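Local coordinates for protein Pro-Pro endopeptidase (PDB 6FPC) that cleaves peptide bonds between two prolines as a secreted, zinc-dependent endopeptidase, cutting a cell-surface protein and so perhaps regulating bacterial adhesion, at residues N133-E138 and T154-E159; S162-S167 and S172-S177; K47-Q52 and E58-Y63. One frame throughout, in Å; residues are numbered along the deposited sequence.

Interaction 1: residues N133-E138 and T154-E159. With CD (cadmium ion), chain F.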
loop_
_atom_site.group_PDB
_atom_site.type_symbol
_atom_site.label_atom_id
_atom_site.label_comp_id
_atom_site.label_asym_id
_atom_site.label_seq_id
_atom_site.Cartn_x
_atom_site.Cartn_y
_atom_site.Cartn_z
ATOM N N ASN A 133 -19.085 -5.063 6.424
ATOM C CA ASN A 133 -19.959 -4.409 7.387
ATOM C C ASN A 133 -19.248 -3.164 7.996
ATOM O O ASN A 133 -19.846 -2.092 8.060
ATOM C CB ASN A 133 -20.411 -5.393 8.485
ATOM C CG ASN A 133 -21.248 -4.732 9.561
ATOM O OD1 ASN A 133 -22.402 -4.342 9.340
ATOM N ND2 ASN A 133 -20.672 -4.564 10.743
ATOM N N ILE A 134 -17.965 -3.313 8.391
ATOM C CA ILE A 134 -17.161 -2.232 8.952
ATOM C C ILE A 134 -16.975 -1.095 7.909
ATOM O O ILE A 134 -17.181 0.089 8.220
ATOM C CB ILE A 134 -15.816 -2.777 9.490
ATOM C CG1 ILE A 134 -16.033 -3.627 10.760
ATOM C CG2 ILE A 134 -14.842 -1.625 9.790
ATOM C CD1 ILE A 134 -14.881 -4.590 11.040
ATOM N N PHE A 135 -16.604 -1.478 6.682
ATOM C CA PHE A 135 -16.403 -0.568 5.555
ATOM C C PHE A 135 -17.682 0.227 5.294
ATOM O O PHE A 135 -17.609 1.434 5.170
ATOM C CB PHE A 135 -15.985 -1.379 4.314
ATOM C CG PHE A 135 -16.179 -0.683 2.988
ATOM C CD1 PHE A 135 -15.194 0.154 2.473
ATOM C CD2 PHE A 135 -17.331 -0.900 2.229
ATOM C CE1 PHE A 135 -15.350 0.768 1.220
ATOM C CE2 PHE A 135 -17.483 -0.300 0.972
ATOM C CZ PHE A 135 -16.502 0.557 0.492
ATOM N N ASN A 136 -18.838 -0.439 5.229
ATOM C CA ASN A 136 -20.126 0.237 5.004
ATOM C C ASN A 136 -20.480 1.250 6.085
ATOM O O ASN A 136 -21.100 2.265 5.776
ATOM C CB ASN A 136 -21.252 -0.788 4.858
ATOM C CG ASN A 136 -21.206 -1.531 3.545
ATOM O OD1 ASN A 136 -20.670 -1.062 2.545
ATOM N ND2 ASN A 136 -21.775 -2.703 3.512
ATOM N N LYS A 137 -20.086 0.988 7.345
ATOM C CA LYS A 137 -20.349 1.894 8.449
ATOM C C LYS A 137 -19.335 3.050 8.566
ATOM O O LYS A 137 -19.709 4.134 9.009
ATOM C CB LYS A 137 -20.352 1.112 9.781
ATOM C CG LYS A 137 -21.585 0.222 9.982
ATOM C CD LYS A 137 -21.503 -0.552 11.293
ATOM C CE LYS A 137 -22.700 -1.446 11.517
ATOM N N GLU A 138 -18.035 2.801 8.276
ATOM C CA GLU A 138 -16.980 3.762 8.599
ATOM C C GLU A 138 -16.108 4.331 7.475
ATOM O O GLU A 138 -15.451 5.346 7.727
ATOM C CB GLU A 138 -16.049 3.133 9.653
ATOM C CG GLU A 138 -16.775 2.839 10.955
ATOM C CD GLU A 138 -15.943 2.338 12.114
ATOM O OE1 GLU A 138 -16.448 2.397 13.257
ATOM O OE2 GLU A 138 -14.800 1.877 11.889
ATOM N N THR A 154 -11.127 -3.134 -0.527
ATOM C CA THR A 154 -9.671 -3.379 -0.615
ATOM C C THR A 154 -8.875 -2.094 -0.342
ATOM O O THR A 154 -7.849 -2.131 0.335
ATOM C CB THR A 154 -9.282 -3.911 -1.998
ATOM O OG1 THR A 154 -9.871 -3.044 -2.967
ATOM C CG2 THR A 154 -9.757 -5.338 -2.218
ATOM N N GLU A 155 -9.380 -0.951 -0.838
ATOM C CA GLU A 155 -8.721 0.334 -0.644
ATOM C C GLU A 155 -8.868 0.800 0.814
ATOM O O GLU A 155 -7.882 1.246 1.438
ATOM C CB GLU A 155 -9.225 1.338 -1.710
ATOM C CG GLU A 155 -8.862 0.865 -3.129
ATOM C CD GLU A 155 -7.361 0.848 -3.417
ATOM O OE1 GLU A 155 -6.970 0.365 -4.502
ATOM O OE2 GLU A 155 -6.582 1.377 -2.591
ATOM N N TYR A 156 -10.068 0.618 1.385
ATOM C CA TYR A 156 -10.301 0.972 2.788
ATOM C C TYR A 156 -9.413 0.105 3.685
ATOM O O TYR A 156 -8.778 0.633 4.603
ATOM C CB TYR A 156 -11.781 0.818 3.162
ATOM C CG TYR A 156 -12.082 1.335 4.553
ATOM C CD1 TYR A 156 -11.749 2.639 4.922
ATOM C CD2 TYR A 156 -12.620 0.497 5.529
ATOM C CE1 TYR A 156 -11.967 3.104 6.213
ATOM C CE2 TYR A 156 -12.846 0.957 6.829
ATOM C CZ TYR A 156 -12.535 2.266 7.158
ATOM O OH TYR A 156 -12.776 2.743 8.419
ATOM N N PHE A 157 -9.277 -1.193 3.341
ATOM C CA PHE A 157 -8.399 -2.093 4.085
ATOM C C PHE A 157 -6.971 -1.553 4.074
ATOM O O PHE A 157 -6.398 -1.313 5.126
ATOM C CB PHE A 157 -8.434 -3.545 3.544
ATOM C CG PHE A 157 -7.465 -4.415 4.316
ATOM C CD1 PHE A 157 -7.818 -4.945 5.555
ATOM C CD2 PHE A 157 -6.160 -4.615 3.855
ATOM C CE1 PHE A 157 -6.912 -5.707 6.296
ATOM C CE2 PHE A 157 -5.241 -5.359 4.616
ATOM C CZ PHE A 157 -5.628 -5.900 5.828
ATOM N N ALA A 158 -6.407 -1.322 2.886
ATOM C CA ALA A 158 -5.025 -0.853 2.755
ATOM C C ALA A 158 -4.772 0.513 3.443
ATOM O O ALA A 158 -3.749 0.699 4.106
ATOM C CB ALA A 158 -4.637 -0.792 1.289
ATOM N N GLU A 159 -5.699 1.459 3.284
ATOM C CA GLU A 159 -5.505 2.781 3.858
ATOM C C GLU A 159 -5.723 2.803 5.393
ATOM O O GLU A 159 -4.919 3.406 6.118
ATOM C CB GLU A 159 -6.386 3.804 3.140
ATOM C CG GLU A 159 -5.924 5.251 3.333
ATOM C CD GLU A 159 -4.457 5.573 3.068
ATOM O OE1 GLU A 159 -3.819 4.905 2.225
ATOM O OE2 GLU A 159 -3.938 6.505 3.715
HETATM CD CD CD F . -4.696 1.129 -3.219
HETATM O O HOH W 1 -3.717 1.191 -5.020
#

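Interaction 2: residues S162-S167 and S172-S177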
loop_
_atom_site.group_PDB
_atom_site.type_symbol
_atom_site.label_atom_id
_atom_site.label_comp_id
_atom_site.label_asym_id
_atom_site.label_seq_id
_atom_site.Cartn_x
_atom_site.Cartn_y
_atom_site.Cartn_z
ATOM N N SER A 162 -2.867 1.212 7.023
ATOM C CA SER A 162 -1.777 2.201 6.990
ATOM C C SER A 162 -1.928 3.156 8.191
ATOM O O SER A 162 -0.942 3.341 8.914
ATOM C CB SER A 162 -1.768 2.997 5.689
ATOM O OG SER A 162 -1.424 2.147 4.608
ATOM N N LEU A 163 -3.158 3.712 8.440
ATOM C CA LEU A 163 -3.385 4.586 9.616
ATOM C C LEU A 163 -2.993 3.854 10.921
ATOM O O LEU A 163 -2.341 4.429 11.791
ATOM C CB LEU A 163 -4.842 5.066 9.715
ATOM C CG LEU A 163 -5.339 6.084 8.666
ATOM C CD1 LEU A 163 -6.853 6.253 8.749
ATOM C CD2 LEU A 163 -4.710 7.449 8.872
ATOM N N TYR A 164 -3.363 2.565 11.023
ATOM C CA TYR A 164 -3.084 1.736 12.193
ATOM C C TYR A 164 -1.596 1.507 12.447
ATOM O O TYR A 164 -1.155 1.531 13.600
ATOM C CB TYR A 164 -3.823 0.380 12.099
ATOM C CG TYR A 164 -3.684 -0.423 13.373
ATOM C CD1 TYR A 164 -2.654 -1.354 13.529
ATOM C CD2 TYR A 164 -4.517 -0.187 14.458
ATOM C CE1 TYR A 164 -2.449 -2.009 14.745
ATOM C CE2 TYR A 164 -4.325 -0.843 15.677
ATOM C CZ TYR A 164 -3.305 -1.770 15.806
ATOM O OH TYR A 164 -3.113 -2.402 17.008
ATOM N N LEU A 165 -0.836 1.234 11.380
ATOM C CA LEU A 165 0.571 0.862 11.469
ATOM C C LEU A 165 1.596 2.007 11.420
ATOM O O LEU A 165 2.649 1.866 12.040
ATOM C CB LEU A 165 0.879 -0.169 10.361
ATOM C CG LEU A 165 0.160 -1.545 10.474
ATOM C CD1 LEU A 165 0.249 -2.330 9.188
ATOM C CD2 LEU A 165 0.694 -2.383 11.628
ATOM N N TYR A 166 1.314 3.111 10.696
ATOM C CA TYR A 166 2.257 4.217 10.449
ATOM C C TYR A 166 2.835 4.877 11.718
ATOM O O TYR A 166 4.067 4.966 11.850
ATOM C CB TYR A 166 1.626 5.279 9.515
ATOM C CG TYR A 166 2.563 6.393 9.089
ATOM C CD1 TYR A 166 3.508 6.192 8.086
ATOM C CD2 TYR A 166 2.486 7.657 9.671
ATOM C CE1 TYR A 166 4.357 7.219 7.676
ATOM C CE2 TYR A 166 3.321 8.698 9.256
ATOM C CZ TYR A 166 4.246 8.477 8.249
ATOM O OH TYR A 166 5.082 9.489 7.845
ATOM N N SER A 167 1.971 5.369 12.625
ATOM C CA SER A 167 2.438 6.013 13.848
ATOM C C SER A 167 1.410 5.893 14.969
ATOM O O SER A 167 0.270 5.459 14.729
ATOM C CB SER A 167 2.748 7.485 13.588
ATOM O OG SER A 167 1.554 8.172 13.255
ATOM N N SER A 172 -4.245 6.577 16.955
ATOM C CA SER A 172 -5.140 7.204 17.932
ATOM C C SER A 172 -6.295 7.883 17.184
ATOM O O SER A 172 -7.457 7.811 17.603
ATOM C CB SER A 172 -4.372 8.235 18.753
ATOM O OG SER A 172 -3.489 7.583 19.650
ATOM N N ASP A 173 -5.954 8.535 16.066
ATOM C CA ASP A 173 -6.897 9.206 15.181
ATOM C C ASP A 173 -7.922 8.168 14.641
ATOM O O ASP A 173 -9.127 8.386 14.752
ATOM C CB ASP A 173 -6.118 9.876 14.053
ATOM C CG ASP A 173 -6.947 10.298 12.855
ATOM O OD1 ASP A 173 -6.494 10.064 11.716
ATOM O OD2 ASP A 173 -8.041 10.873 13.062
ATOM N N LEU A 174 -7.427 7.021 14.133
ATOM C CA LEU A 174 -8.242 5.896 13.661
ATOM C C LEU A 174 -9.198 5.392 14.787
ATOM O O LEU A 174 -10.408 5.249 14.557
ATOM C CB LEU A 174 -7.309 4.758 13.198
ATOM C CG LEU A 174 -7.993 3.478 12.661
ATOM C CD1 LEU A 174 -8.674 3.706 11.321
ATOM C CD2 LEU A 174 -7.024 2.360 12.557
ATOM N N LYS A 175 -8.647 5.145 16.004
ATOM C CA LYS A 175 -9.390 4.665 17.182
ATOM C C LYS A 175 -10.595 5.558 17.491
ATOM O O LYS A 175 -11.672 5.058 17.816
ATOM C CB LYS A 175 -8.443 4.593 18.402
ATOM C CG LYS A 175 -9.025 3.949 19.646
ATOM C CD LYS A 175 -8.063 4.058 20.831
ATOM C CE LYS A 175 -8.479 3.164 21.975
ATOM N N ASP A 176 -10.398 6.876 17.384
ATOM C CA ASP A 176 -11.417 7.870 17.662
ATOM C C ASP A 176 -12.457 8.024 16.556
ATOM O O ASP A 176 -13.638 8.184 16.866
ATOM C CB ASP A 176 -10.748 9.233 17.942
ATOM C CG ASP A 176 -11.670 10.224 18.619
ATOM O OD1 ASP A 176 -12.074 11.208 17.956
ATOM O OD2 ASP A 176 -12.009 10.005 19.810
ATOM N N SER A 177 -12.004 8.051 15.280
ATOM C CA SER A 177 -12.811 8.297 14.085
ATOM C C SER A 177 -13.501 7.068 13.497
ATOM O O SER A 177 -14.591 7.197 12.962
ATOM C CB SER A 177 -11.957 8.923 12.989
ATOM O OG SER A 177 -11.310 10.100 13.427
#

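Interaction 3: residues K47-Q52 and E58-Y63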
loop_
_atom_site.group_PDB
_atom_site.type_symbol
_atom_site.label_atom_id
_atom_site.label_comp_id
_atom_site.label_asym_id
_atom_site.label_seq_id
_atom_site.Cartn_x
_atom_site.Cartn_y
_atom_site.Cartn_z
ATOM N N LYS A 47 8.068 -9.658 -3.612
ATOM C CA LYS A 47 9.236 -8.800 -3.471
ATOM C C LYS A 47 8.735 -7.367 -3.405
ATOM O O LYS A 47 7.781 -7.013 -4.095
ATOM C CB LYS A 47 10.269 -8.987 -4.612
ATOM C CG LYS A 47 11.084 -10.305 -4.545
ATOM C CD LYS A 47 11.915 -10.489 -3.259
ATOM C CE LYS A 47 12.959 -11.596 -3.370
ATOM N NZ LYS A 47 12.370 -12.906 -3.787
ATOM N N ILE A 48 9.313 -6.574 -2.520
ATOM C CA ILE A 48 8.990 -5.149 -2.412
ATOM C C ILE A 48 10.144 -4.436 -3.097
ATOM O O ILE A 48 11.243 -4.335 -2.544
ATOM C CB ILE A 48 8.761 -4.644 -0.968
ATOM C CG1 ILE A 48 7.622 -5.395 -0.265
ATOM C CG2 ILE A 48 8.551 -3.105 -0.956
ATOM C CD1 ILE A 48 7.657 -5.239 1.260
ATOM N N LYS A 49 9.903 -3.981 -4.323
ATOM C CA LYS A 49 10.932 -3.311 -5.109
ATOM C C LYS A 49 10.813 -1.792 -5.006
ATOM O O LYS A 49 9.796 -1.221 -5.407
ATOM C CB LYS A 49 10.878 -3.776 -6.577
ATOM C CG LYS A 49 11.265 -5.240 -6.739
ATOM C CD LYS A 49 11.384 -5.658 -8.186
ATOM C CE LYS A 49 11.677 -7.142 -8.291
ATOM N NZ LYS A 49 11.756 -7.583 -9.701
ATOM N N LEU A 50 11.849 -1.149 -4.452
ATOM C CA LEU A 50 11.897 0.314 -4.349
ATOM C C LEU A 50 12.664 0.748 -5.577
ATOM O O LEU A 50 13.775 0.269 -5.814
ATOM C CB LEU A 50 12.595 0.759 -3.051
ATOM C CG LEU A 50 12.050 0.175 -1.738
ATOM C CD1 LEU A 50 12.801 0.723 -0.558
ATOM C CD2 LEU A 50 10.523 0.352 -1.603
ATOM N N THR A 51 12.028 1.556 -6.423
ATOM C CA THR A 51 12.597 1.929 -7.715
ATOM C C THR A 51 13.093 3.358 -7.763
ATOM O O THR A 51 12.462 4.246 -7.202
ATOM C CB THR A 51 11.573 1.635 -8.838
ATOM O OG1 THR A 51 10.505 2.596 -8.801
ATOM C CG2 THR A 51 10.973 0.222 -8.737
ATOM N N GLN A 52 14.218 3.593 -8.452
ATOM C CA GLN A 52 14.710 4.956 -8.579
ATOM C C GLN A 52 13.967 5.697 -9.694
ATOM O O GLN A 52 13.729 6.886 -9.561
ATOM C CB GLN A 52 16.243 5.038 -8.719
ATOM C CG GLN A 52 16.789 6.470 -8.620
ATOM C CD GLN A 52 16.510 7.204 -7.320
ATOM O OE1 GLN A 52 16.539 6.644 -6.214
ATOM N NE2 GLN A 52 16.246 8.494 -7.424
ATOM N N GLU A 58 10.799 -1.077 -14.408
ATOM C CA GLU A 58 11.092 -2.430 -13.927
ATOM C C GLU A 58 10.718 -3.412 -15.028
ATOM O O GLU A 58 9.599 -3.303 -15.552
ATOM C CB GLU A 58 10.320 -2.787 -12.646
ATOM C CG GLU A 58 10.856 -2.128 -11.392
ATOM C CD GLU A 58 12.309 -2.431 -11.084
ATOM O OE1 GLU A 58 12.674 -3.630 -11.029
ATOM O OE2 GLU A 58 13.088 -1.465 -10.914
ATOM N N PRO A 59 11.637 -4.342 -15.397
ATOM C CA PRO A 59 11.352 -5.288 -16.496
ATOM C C PRO A 59 9.984 -5.961 -16.452
ATOM O O PRO A 59 9.287 -6.017 -17.473
ATOM C CB PRO A 59 12.499 -6.305 -16.387
ATOM C CG PRO A 59 13.649 -5.489 -15.885
ATOM C CD PRO A 59 13.017 -4.528 -14.890
ATOM N N GLU A 60 9.579 -6.424 -15.275
ATOM C CA GLU A 60 8.291 -7.094 -15.124
ATOM C C GLU A 60 7.080 -6.149 -15.205
ATOM O O GLU A 60 5.961 -6.643 -15.297
ATOM C CB GLU A 60 8.251 -7.939 -13.856
ATOM C CG GLU A 60 8.273 -7.154 -12.558
ATOM C CD GLU A 60 8.197 -8.060 -11.350
ATOM O OE1 GLU A 60 7.245 -8.872 -11.275
ATOM O OE2 GLU A 60 9.098 -7.972 -10.486
ATOM N N LEU A 61 7.290 -4.812 -15.159
ATOM C CA LEU A 61 6.172 -3.851 -15.271
ATOM C C LEU A 61 6.217 -3.055 -16.563
ATOM O O LEU A 61 5.308 -2.253 -16.806
ATOM C CB LEU A 61 6.082 -2.904 -14.045
ATOM C CG LEU A 61 5.809 -3.565 -12.679
ATOM C CD1 LEU A 61 5.809 -2.522 -11.571
ATOM C CD2 LEU A 61 4.494 -4.337 -12.667
ATOM N N ALA A 62 7.260 -3.288 -17.420
ATOM C CA ALA A 62 7.435 -2.575 -18.691
ATOM C C ALA A 62 6.227 -2.717 -19.601
ATOM O O ALA A 62 5.912 -1.772 -20.319
ATOM C CB ALA A 62 8.706 -3.020 -19.410
ATOM N N TYR A 63 5.495 -3.850 -19.498
ATOM C CA TYR A 63 4.296 -4.109 -20.302
ATOM C C TYR A 63 3.180 -3.061 -20.094
ATOM O O TYR A 63 2.293 -2.960 -20.936
ATOM C CB TYR A 63 3.788 -5.566 -20.081
ATOM C CG TYR A 63 3.024 -5.795 -18.796
ATOM C CD1 TYR A 63 1.630 -5.711 -18.764
ATOM C CD2 TYR A 63 3.692 -6.059 -17.599
ATOM C CE1 TYR A 63 0.920 -5.906 -17.578
ATOM C CE2 TYR A 63 2.986 -6.268 -16.408
ATOM C CZ TYR A 63 1.603 -6.208 -16.409
ATOM O OH TYR A 63 0.915 -6.388 -15.232
#

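Interaction 1: residues N133-E138 and T154-E159
Tyr156 reaches across from helix 153-166 and lies against Phe135 and Glu138 of helix 129-138, supplying more than half of the 192 Å² buried here. The short segments 133-138 and 154-159 run nearly perpendicular, 83° between their directions, with axes 10.4 Å apart at closest approach. Across that spacing Tyr156 is the side chain that makes most of the contact.

The tight part lies at the base of the tyrosine. Tyr156 CB sits at the edge of the Phe135 ring, close to the ring plane, and is 3.5 Å from Phe135 CD1. With CG anti to the backbone N (chi1 -173°), the Tyr156 ring is carried past Phe135, and its CD2 comes to 3.9 Å from Phe135 CA. The two side chains cross at a slant, closest where the tyrosine's CB meets the phenylalanine's edge. Further out, Tyr156 OH rests 3.5 Å from Glu138 CB. Its polar partner is Thr181 OG1, which also bonds Glu138 OE2, while Glu138 OE1 takes Leu180 N. Both polar ends are thus satisfied by helix 179-188.

Ile134 makes a looser contact, CG2 4.4 Å from Tyr156 CE2 at the ring edge, yet stays buried against Thr181. On the solvent side Phe135 is partly exposed, and Asn133 and Asn136, clear of the contact, are exposed.

One residue before the tyrosine, Glu155 leaves the helix in another direction. A bend at chi2 (-66°) helps bring its carboxylate to the cadmium ion, bound unevenly by OE2 at 2.0 Å and OE1 at 2.7 Å. His111, His115, Tyr148 and a water are its other ligands, and the same four residues bind the zinc ion. A glutamate from a later helix completing the HExxH histidine pair is the gluzincin arrangement of the M34 metallopeptidases.

Interaction 2: residues S162-S167 and S172-S177
Leu174 packs against Leu163 and Tyr164 in an α-helical hairpin, in which helix 153-166 ends and helix 168-177 turns back beside it. The short segments 162-166 and 172-177 are 140° apart in direction, and their axes come within 8.9 Å.

In the first shell the two methyls of Leu174 divide the work. CD1 faces Leu163 CD1 at 4.1 Å, an oblique meeting of two branched ends, while CD2 lies 3.8 Å from Tyr164 CB and close to the plane of the tyrosine ring, at its edge. Leu174 swings CG opposite its N (chi1 -180°), and chi2 of 70° splits the methyls between the two partners. Asp173 lies at the border of the contact, its OD1 only loosely near Leu163 CD2 at 4.3 Å; its OD2 is engaged by Lys142 in a salt bridge.

The next shell fixes the turn and the Tyr164 side chain. Arg171 bonds Tyr164 O through NE and also makes a cation-pi contact with the Tyr164 ring, while Met185 and Ala186 of helix 179-188 touch the Tyr164 side chain. Tyr182 of the same helix lies against Leu174. Helix 153-166 also reaches the zinc-binding helix 108-121 through Ser162, which touches Ile110 and His111. At the turn itself, Thr170 OG1 bonds Leu163 O, and Ser167 acts as N-cap of the second helix, its OG accepting from Thr170 N.

Interaction 3: residues K47-Q52 and E58-Y63
Lys49 and Glu58 both carry CG anti to the carbonyl carbon (chi1 -67° in the lysine), but Lys49 then runs straight out whereas Glu58 bends at chi2 (-58°), turning its carboxylate across the strand's side chains. Glu60, with CG between its own N and carbonyl carbon (chi1 68°), extends toward the lysine from the opposite direction. These side chains link strand 47-51, an inner strand of the four-stranded mixed sheet, to the loop that follows it.

The contact is polar and only partly buried. The Glu58 side chain lies against the strand: its CG is 3.5 Å from Thr51 CG2, its OE2 equally 3.5 Å from that methyl, and its OE1 3.7 Å from Lys49 CD. Its charge is near the ammonium, with OE1 4.3 Å from Lys49 NZ, beyond a salt bridge but probably favourable. Thr51 turns its methyl to Glu58 while its OG1 bonds Gly53 O. The base of the lysine is held by the sheet, through backbone bonds to Val90 and Val92. Its one salt bridge across the contact joins Lys49 NZ to Glu60 OE2 at 2.8 Å, met nearly in line with the carboxylate C-O bond.

How the interactions relate
Interactions 1 and 2 share helix 153-166 and follow one another along it, their centres 13 Å apart, so they attach points about two turns apart on one helix to two different helices. Helix 179-188 touches side chains of both. Each is a largely buried contact, joined across its segments by apolar packing, with polar ends satisfied from outside. Interaction 3 lies across the chain's centre, about 28 and 29 Å from the other two centre to centre, and ties a strand to a loop. Only partly buried, it is joined chiefly by charge and by aliphatic contacts of the charged side chains, and carries the one salt bridge made between paired segments. Their buried areas are nonetheless similar, 185 to 192 Å².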